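Local coordinates for dTDP Sugar Isomerase (Desulfovibrio desulfuricans subsp. desulfuricans str. G20, PDB 3EJK), which probably catalyses the epimerisation at C3' and C5' that turns dTDP-4-dehydro-6-deoxy-alpha-D-glucose into dTDP-4-dehydro-beta-L-rhamnose, at residues G100-V105 against F158-W163; Q76-P81 against Y124-T129. One frame throughout, in Å; residues are numbered along the deposited sequence. Where two conformers were deposited one is given.

Interaction 1: residues G100-V105 against F158-W163; sequences GRLAQV and FIPFSW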
ATOM      1  N   GLY A 100     -26.088 -14.166  -9.277  1.00 23.27           N
ATOM      2  CA  GLY A 100     -26.241 -15.176  -8.238  1.00 22.96           C
ATOM      3  C   GLY A 100     -25.022 -16.018  -7.963  1.00 23.79           C
ATOM      4  O   GLY A 100     -25.016 -16.796  -7.024  1.00 24.07           O
ATOM      5  N   ARG A 101     -23.992 -15.851  -8.783  1.00 22.99           N
ATOM      6  CA  ARG A 101     -22.747 -16.622  -8.629  1.00 23.74           C
ATOM      7  C   ARG A 101     -21.732 -16.047  -7.663  1.00 23.43           C
ATOM      8  O   ARG A 101     -21.718 -14.850  -7.384  1.00 23.48           O
ATOM      9  CB  ARG A 101     -22.092 -16.855 -10.010  1.00 25.40           C
ATOM     10  CG  ARG A 101     -22.982 -17.728 -10.852  1.00 31.25           C
ATOM     11  CD  ARG A 101     -22.590 -17.877 -12.279  1.00 37.82           C
ATOM     12  NE  ARG A 101     -23.722 -18.474 -13.001  1.00 44.53           N
ATOM     13  CZ  ARG A 101     -23.787 -18.672 -14.317  1.00 47.65           C
ATOM     14  NH1 ARG A 101     -22.777 -18.340 -15.114  1.00 46.85           N
ATOM     15  NH2 ARG A 101     -24.879 -19.218 -14.835  1.00 50.55           N
ATOM     16  N   LEU A 102     -20.898 -16.953  -7.150  1.00 22.85           N
ATOM     17  CA  LEU A 102     -19.743 -16.617  -6.302  1.00 22.78           C
ATOM     18  C   LEU A 102     -18.412 -16.741  -7.024  1.00 23.46           C
ATOM     19  O   LEU A 102     -18.240 -17.526  -7.948  1.00 23.64           O
ATOM     20  CB  LEU A 102     -19.661 -17.554  -5.094  1.00 22.32           C
ATOM     21  CG  LEU A 102     -20.825 -17.520  -4.103  1.00 22.74           C
ATOM     22  CD1 LEU A 102     -20.666 -18.626  -3.076  1.00 26.78           C
ATOM     23  CD2 LEU A 102     -20.897 -16.152  -3.451  1.00 22.49           C
ATOM     24  N   ALA A 103     -17.474 -15.925  -6.584  1.00 23.88           N
ATOM     25  CA  ALA A 103     -16.083 -16.049  -7.022  1.00 22.38           C
ATOM     26  C   ALA A 103     -15.261 -16.067  -5.732  1.00 22.81           C
ATOM     27  O   ALA A 103     -15.477 -15.253  -4.838  1.00 22.79           O
ATOM     28  CB  ALA A 103     -15.659 -14.900  -7.956  1.00 21.59           C
ATOM     29  N   GLN A 104     -14.377 -17.051  -5.613  1.00 22.65           N
ATOM     30  CA  GLN A 104     -13.504 -17.162  -4.445  1.00 23.01           C
ATOM     31  C   GLN A 104     -12.059 -17.050  -4.895  1.00 23.19           C
ATOM     32  O   GLN A 104     -11.622 -17.708  -5.827  1.00 22.38           O
ATOM     33  CB  GLN A 104     -13.767 -18.451  -3.676  1.00 24.47           C
ATOM     34  CG  GLN A 104     -15.269 -18.625  -3.276  1.00 28.13           C
ATOM     35  CD  GLN A 104     -15.526 -19.784  -2.310  1.00 29.72           C
ATOM     36  OE1 GLN A 104     -14.881 -19.902  -1.274  1.00 33.62           O
ATOM     37  NE2 GLN A 104     -16.503 -20.613  -2.637  1.00 35.24           N
ATOM     38  N   VAL A 105     -11.333 -16.167  -4.232  1.00 22.74           N
ATOM     39  CA  VAL A 105      -9.938 -15.945  -4.564  0.50 23.28           C
ATOM     40  C   VAL A 105      -9.087 -15.816  -3.313  1.00 23.05           C
ATOM     41  O   VAL A 105      -9.541 -15.374  -2.259  1.00 23.83           O
ATOM     42  CB  VAL A 105      -9.778 -14.692  -5.478  0.50 23.74           C
ATOM     43  CG1 VAL A 105      -8.345 -14.224  -5.502  0.50 21.31           C
ATOM     44  CG2 VAL A 105     -10.312 -15.002  -6.899  0.50 20.12           C
ATOM     45  N   PHE A 158     -28.848 -13.576   2.658  1.00 23.24           N
ATOM     46  CA  PHE A 158     -29.136 -13.362   1.216  1.00 23.97           C
ATOM     47  C   PHE A 158     -27.850 -13.413   0.380  1.00 23.74           C
ATOM     48  O   PHE A 158     -27.888 -13.448  -0.843  1.00 24.84           O
ATOM     49  CB  PHE A 158     -29.951 -12.077   0.953  1.00 24.23           C
ATOM     50  CG  PHE A 158     -29.195 -10.813   1.195  1.00 26.68           C
ATOM     51  CD1 PHE A 158     -29.141 -10.254   2.451  1.00 27.36           C
ATOM     52  CD2 PHE A 158     -28.525 -10.198   0.164  1.00 31.06           C
ATOM     53  CE1 PHE A 158     -28.437  -9.106   2.671  1.00 29.37           C
ATOM     54  CE2 PHE A 158     -27.813  -9.051   0.382  1.00 31.90           C
ATOM     55  CZ  PHE A 158     -27.770  -8.505   1.637  1.00 29.51           C
ATOM     56  N   ILE A 159     -26.710 -13.451   1.062  1.00 22.71           N
ATOM     57  CA  ILE A 159     -25.411 -13.565   0.382  1.00 21.90           C
ATOM     58  C   ILE A 159     -24.947 -15.010   0.651  1.00 21.78           C
ATOM     59  O   ILE A 159     -24.559 -15.344   1.780  1.00 21.59           O
ATOM     60  CB  ILE A 159     -24.414 -12.493   0.846  1.00 22.22           C
ATOM     61  CG1 ILE A 159     -24.989 -11.097   0.558  1.00 22.08           C
ATOM     62  CG2 ILE A 159     -23.054 -12.647   0.111  1.00 20.78           C
ATOM     63  CD1 ILE A 159     -24.079  -9.941   0.969  1.00 22.05           C
ATOM     64  N   PRO A 160     -24.991 -15.871  -0.389  1.00 21.96           N
ATOM     65  CA  PRO A 160     -24.845 -17.327  -0.223  1.00 22.41           C
ATOM     66  C   PRO A 160     -23.474 -17.890   0.067  1.00 22.96           C
ATOM     67  O   PRO A 160     -23.035 -18.839  -0.580  1.00 22.92           O
ATOM     68  CB  PRO A 160     -25.381 -17.872  -1.536  1.00 22.47           C
ATOM     69  CG  PRO A 160     -24.982 -16.815  -2.506  1.00 21.94           C
ATOM     70  CD  PRO A 160     -25.289 -15.533  -1.791  1.00 21.83           C
ATOM     71  N   PHE A 161     -22.820 -17.297   1.054  1.00 21.83           N
ATOM     72  CA  PHE A 161     -21.546 -17.820   1.523  1.00 21.43           C
ATOM     73  C   PHE A 161     -21.411 -17.689   3.032  1.00 21.28           C
ATOM     74  O   PHE A 161     -21.577 -16.611   3.591  1.00 20.37           O
ATOM     75  CB  PHE A 161     -20.359 -17.123   0.848  1.00 20.82           C
ATOM     76  CG  PHE A 161     -19.028 -17.671   1.283  1.00 24.96           C
ATOM     77  CD1 PHE A 161     -18.499 -18.779   0.670  1.00 24.62           C
ATOM     78  CD2 PHE A 161     -18.319 -17.088   2.322  1.00 24.94           C
ATOM     79  CE1 PHE A 161     -17.273 -19.305   1.075  1.00 26.55           C
ATOM     80  CE2 PHE A 161     -17.101 -17.605   2.737  1.00 20.36           C
ATOM     81  CZ  PHE A 161     -16.577 -18.727   2.104  1.00 22.75           C
ATOM     82  N   SER A 162     -21.036 -18.797   3.655  1.00 21.03           N
ATOM     83  CA  SER A 162     -20.880 -18.863   5.110  1.00 22.04           C
ATOM     84  C   SER A 162     -19.452 -18.669   5.586  1.00 21.97           C
ATOM     85  O   SER A 162     -18.629 -19.564   5.525  1.00 22.05           O
ATOM     86  CB  SER A 162     -21.392 -20.197   5.635  1.00 22.69           C
ATOM     87  OG  SER A 162     -21.224 -20.282   7.029  1.00 24.05           O
ATOM     88  N   TRP A 163     -19.180 -17.488   6.098  1.00 22.18           N
ATOM     89  CA  TRP A 163     -17.858 -17.198   6.631  1.00 22.97           C
ATOM     90  C   TRP A 163     -17.589 -18.055   7.832  1.00 24.48           C
ATOM     91  O   TRP A 163     -16.454 -18.410   8.114  1.00 24.31           O
ATOM     92  CB  TRP A 163     -17.696 -15.729   7.022  1.00 23.10           C
ATOM     93  CG  TRP A 163     -17.443 -14.915   5.853  1.00 24.60           C
ATOM     94  CD1 TRP A 163     -18.291 -14.032   5.268  1.00 23.25           C
ATOM     95  CD2 TRP A 163     -16.260 -14.932   5.056  1.00 25.58           C
ATOM     96  NE1 TRP A 163     -17.699 -13.480   4.164  1.00 24.27           N
ATOM     97  CE2 TRP A 163     -16.453 -14.020   4.008  1.00 23.54           C
ATOM     98  CE3 TRP A 163     -15.056 -15.636   5.123  1.00 26.21           C
ATOM     99  CZ2 TRP A 163     -15.493 -13.794   3.033  1.00 24.86           C
ATOM    100  CZ3 TRP A 163     -14.101 -15.402   4.150  1.00 26.78           C
ATOM    101  CH2 TRP A 163     -14.325 -14.493   3.122  1.00 26.49           C
TER
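Leu102 and Gln104, two residues apart at the start of strand 102-108, reach from the same side of the strand to Pro160 and Phe161 in the loop that follows strand 149-151. Leucine suits a partly exposed site of this kind, since its branched end can meet two neighbours at once. Leu102 CD2 lies 4.2 Å from Pro160 CG. Leu102 CD1 sits 4.2 Å from Phe161 CB. The same Leu102 CD1 is 3.4 Å from Pro160 O, a carbonyl it touches without bonding.

From CB, the Gln104 chain turns CG away from its carbonyl carbon (chi1 -54°) and then runs extended, which carries the amide out to the phenylalanine ring. CB and CG only span the gap. At CD contact begins, 3.8 Å from Phe161 CE1. OE1 comes nearest, 3.4 Å from Phe161 CE1, and NE2 stays at 4.0 Å from that same carbon. The amide plane is turned 73° from the ring plane and OE1 comes in obliquely; a long polar side chain suits this exposed position, since its amide can lie beside the ring and still face solvent.

Pro160 is the centre of an inverse gamma turn, closed by a 2.7 Å hydrogen bond from Phe161 N to Ile159 O. Its fixed ring fits this tight bend. Phe161 CE2 lies over the centre of the Trp163 ring, 3.6 Å above its plane.

This surface contact bridges over strand 84-90, which pairs with strand 102-108: Tyr90 touches both Leu102 and Pro160, Val88 lies against Phe161, and Trp68 of strand 65-71 packs on Phe161 and Trp163.

Interaction 2: residues Q76-P81 against Y124-T129; sequences QLFAVP and YGFAAT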
ATOM      1  N   GLN A  76     -13.008  -1.625  -7.157  1.00 23.61           N
ATOM      2  CA  GLN A  76     -11.917  -1.918  -6.226  1.00 22.62           C
ATOM      3  C   GLN A  76     -10.776  -2.602  -6.963  1.00 23.65           C
ATOM      4  O   GLN A  76     -10.989  -3.356  -7.920  1.00 21.28           O
ATOM      5  CB  GLN A  76     -12.367  -2.862  -5.094  1.00 23.46           C
ATOM      6  CG  GLN A  76     -13.775  -2.647  -4.546  1.00 23.42           C
ATOM      7  CD  GLN A  76     -14.072  -1.227  -4.109  1.00 22.29           C
ATOM      8  OE1 GLN A  76     -13.249  -0.566  -3.465  1.00 23.87           O
ATOM      9  NE2 GLN A  76     -15.297  -0.769  -4.401  1.00 22.43           N
ATOM     10  N   LEU A  77      -9.562  -2.272  -6.524  1.00 23.18           N
ATOM     11  CA  LEU A  77      -8.319  -2.918  -7.000  1.00 23.40           C
ATOM     12  C   LEU A  77      -7.489  -3.278  -5.765  1.00 22.40           C
ATOM     13  O   LEU A  77      -6.782  -2.450  -5.190  1.00 21.36           O
ATOM     14  CB  LEU A  77      -7.513  -2.062  -7.981  1.00 23.79           C
ATOM     15  CG  LEU A  77      -8.145  -1.830  -9.353  1.00 25.93           C
ATOM     16  CD1 LEU A  77      -7.290  -0.862 -10.161  1.00 25.73           C
ATOM     17  CD2 LEU A  77      -8.322  -3.126 -10.077  1.00 24.51           C
ATOM     18  N   PHE A  78      -7.647  -4.537  -5.371  1.00 23.04           N
ATOM     19  CA  PHE A  78      -7.012  -5.129  -4.192  1.00 22.42           C
ATOM     20  C   PHE A  78      -5.670  -5.759  -4.488  1.00 22.04           C
ATOM     21  O   PHE A  78      -5.503  -6.506  -5.453  1.00 21.94           O
ATOM     22  CB  PHE A  78      -7.856  -6.289  -3.628  1.00 23.66           C
ATOM     23  CG  PHE A  78      -9.001  -5.888  -2.732  1.00 24.68           C
ATOM     24  CD1 PHE A  78      -9.491  -4.611  -2.697  1.00 29.75           C
ATOM     25  CD2 PHE A  78      -9.639  -6.870  -1.969  1.00 33.43           C
ATOM     26  CE1 PHE A  78     -10.563  -4.278  -1.869  1.00 32.63           C
ATOM     27  CE2 PHE A  78     -10.734  -6.549  -1.154  1.00 32.36           C
ATOM     28  CZ  PHE A  78     -11.191  -5.241  -1.120  1.00 31.67           C
ATOM     29  N   ALA A  79      -4.737  -5.474  -3.590  1.00 21.81           N
ATOM     30  CA  ALA A  79      -3.447  -6.184  -3.541  1.00 22.03           C
ATOM     31  C   ALA A  79      -3.177  -6.480  -2.078  1.00 21.13           C
ATOM     32  O   ALA A  79      -3.618  -5.746  -1.212  1.00 21.75           O
ATOM     33  CB  ALA A  79      -2.294  -5.420  -4.196  1.00 22.67           C
ATOM     34  N   VAL A  80      -2.509  -7.601  -1.820  1.00 20.63           N
ATOM     35  CA  VAL A  80      -2.228  -8.044  -0.445  1.00 20.42           C
ATOM     36  C   VAL A  80      -0.716  -8.263  -0.260  1.00 20.88           C
ATOM     37  O   VAL A  80      -0.205  -9.379  -0.397  1.00 22.14           O
ATOM     38  CB  VAL A  80      -3.020  -9.323  -0.104  1.00 18.70           C
ATOM     39  CG1 VAL A  80      -2.679  -9.804   1.297  1.00 17.90           C
ATOM     40  CG2 VAL A  80      -4.570  -9.060  -0.229  1.00 18.90           C
ATOM     41  N   PRO A  81       0.005  -7.196   0.062  1.00 20.69           N
ATOM     42  CA  PRO A  81       1.470  -7.288   0.159  1.00 21.00           C
ATOM     43  C   PRO A  81       1.992  -7.893   1.437  1.00 21.64           C
ATOM     44  O   PRO A  81       3.160  -8.273   1.515  1.00 23.22           O
ATOM     45  CB  PRO A  81       1.927  -5.837   0.061  1.00 20.17           C
ATOM     46  CG  PRO A  81       0.746  -5.029   0.468  1.00 20.70           C
ATOM     47  CD  PRO A  81      -0.493  -5.840   0.296  1.00 19.47           C
ATOM     48  N   TYR A 124     -18.684  -7.928  -1.756  1.00 22.41           N
ATOM     49  CA  TYR A 124     -17.397  -8.512  -1.381  1.00 22.20           C
ATOM     50  C   TYR A 124     -17.161  -8.599   0.124  1.00 21.35           C
ATOM     51  O   TYR A 124     -17.687  -7.858   0.922  1.00 22.31           O
ATOM     52  CB  TYR A 124     -16.219  -7.841  -2.097  1.00 22.07           C
ATOM     53  CG  TYR A 124     -16.056  -6.360  -1.864  1.00 21.96           C
ATOM     54  CD1 TYR A 124     -16.676  -5.437  -2.682  1.00 24.06           C
ATOM     55  CD2 TYR A 124     -15.246  -5.891  -0.845  1.00 24.20           C
ATOM     56  CE1 TYR A 124     -16.510  -4.063  -2.473  1.00 20.71           C
ATOM     57  CE2 TYR A 124     -15.074  -4.539  -0.618  1.00 22.58           C
ATOM     58  CZ  TYR A 124     -15.702  -3.625  -1.436  1.00 26.10           C
ATOM     59  OH  TYR A 124     -15.529  -2.270  -1.211  1.00 25.21           O
ATOM     60  N   GLY A 125     -16.404  -9.619   0.460  1.00 22.51           N
ATOM     61  CA  GLY A 125     -15.991  -9.894   1.830  1.00 22.72           C
ATOM     62  C   GLY A 125     -14.629 -10.555   1.800  1.00 22.38           C
ATOM     63  O   GLY A 125     -14.240 -11.153   0.798  1.00 21.84           O
ATOM     64  N   PHE A 126     -13.895 -10.429   2.892  1.00 20.61           N
ATOM     65  CA  PHE A 126     -12.578 -11.063   2.967  1.00 20.75           C
ATOM     66  C   PHE A 126     -12.151 -11.315   4.397  1.00 20.73           C
ATOM     67  O   PHE A 126     -12.639 -10.678   5.336  1.00 19.30           O
ATOM     68  CB  PHE A 126     -11.520 -10.254   2.198  1.00 20.69           C
ATOM     69  CG  PHE A 126     -11.433  -8.800   2.600  1.00 18.34           C
ATOM     70  CD1 PHE A 126     -10.637  -8.401   3.643  1.00 19.59           C
ATOM     71  CD2 PHE A 126     -12.154  -7.833   1.917  1.00 25.54           C
ATOM     72  CE1 PHE A 126     -10.540  -7.066   4.001  1.00 21.75           C
ATOM     73  CE2 PHE A 126     -12.077  -6.509   2.272  1.00 25.70           C
ATOM     74  CZ  PHE A 126     -11.269  -6.119   3.326  1.00 23.20           C
ATOM     75  N   ALA A 127     -11.261 -12.285   4.531  1.00 19.43           N
ATOM     76  CA  ALA A 127     -10.716 -12.694   5.819  1.00 18.45           C
ATOM     77  C   ALA A 127      -9.257 -13.105   5.730  1.00 18.65           C
ATOM     78  O   ALA A 127      -8.815 -13.668   4.747  1.00 19.25           O
ATOM     79  CB  ALA A 127     -11.540 -13.842   6.406  1.00 17.69           C
ATOM     80  N   ALA A 128      -8.540 -12.821   6.811  1.00 19.04           N
ATOM     81  CA  ALA A 128      -7.133 -13.178   6.935  1.00 19.60           C
ATOM     82  C   ALA A 128      -6.995 -14.619   7.389  1.00 20.35           C
ATOM     83  O   ALA A 128      -7.612 -15.050   8.355  1.00 21.92           O
ATOM     84  CB  ALA A 128      -6.398 -12.237   7.931  1.00 18.43           C
ATOM     85  N   THR A 129      -6.158 -15.350   6.672  1.00 21.21           N
ATOM     86  CA  THR A 129      -5.860 -16.746   6.993  1.00 22.67           C
ATOM     87  C   THR A 129      -4.552 -16.854   7.748  1.00 22.69           C
ATOM     88  O   THR A 129      -3.724 -15.937   7.784  1.00 24.21           O
ATOM     89  CB  THR A 129      -5.742 -17.609   5.720  1.00 23.23           C
ATOM     90  OG1 THR A 129      -4.604 -17.177   4.973  1.00 24.01           O
ATOM     91  CG2 THR A 129      -6.990 -17.486   4.853  1.00 22.95           C
TER
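Phe78 meets Tyr124 and Phe126 in an aromatic cluster between the two sheets of a cupin-type beta fold. Strands 76-81 and 124-128 run nearly parallel, 11° apart, but their axes are 11.7 Å from each other at closest approach. They therefore face each other across the interior and do not pair, and large flat residues are suited to filling the gap.

The aromatic contacts are both offset edge-to-face pairs in which Phe78 supplies the edge. Its ring stands almost perpendicular to each partner, with centroids 5.8 Å from the Tyr124 ring and 5.4 Å from the Phe126 ring. CZ of Phe78 approaches Tyr124 CE2 at 4.0 Å, while CE2 of Phe78 reaches Phe126 CD2 at 3.6 Å. Both partner residues point CB toward strand 76-81, and with CG between the backbone N and carbonyl carbon (chi1 59° for Tyr124) each ring is placed to offer its face to Phe78. Val136 of strand 134-140 also packs on Phe78.

Packing of a polar group on an aromatic one joins Gln76 to Tyr124. The glutamine chain bends at chi2, which brings its amide to the phenol end; the two side chains cross at about a right angle, with the amide and ring planes 36° apart. Two polar atoms find partners elsewhere: Gln76 OE1 is hydrogen-bonded to Asn138 ND2, a suitable role for a buried amide, and Tyr124 OH is hydrogen-bonded to a citrate, probably from the crystallisation liquor, though such a molecule can mark a pocket. Between the two side chains, the nearest approach is Gln76 CD to Tyr124 OH, 3.4 Å.

Counting from the N terminus, after five earlier strands the chain reaches strand 76-82, then runs through 84-90, 102-108 and 114-118 to strand 123-128. There interaction 2 closes a loop of 42 residues, joining the two sheets through the interior. Strand 102-108, where interaction 1 begins, lies inside that loop, and its partner, the 158-163 loop, comes after it. The two contacts thus cross instead of nesting. Interaction 1 closes 52 residues and ties an outermost strand of the five-stranded sheet to the loop following strand 149-151. They meet directly where Trp163 CZ2 lies 3.6 Å from Gly125 C, joining the loop after strand 149-151 to strand 123-128 through a buried tryptophan.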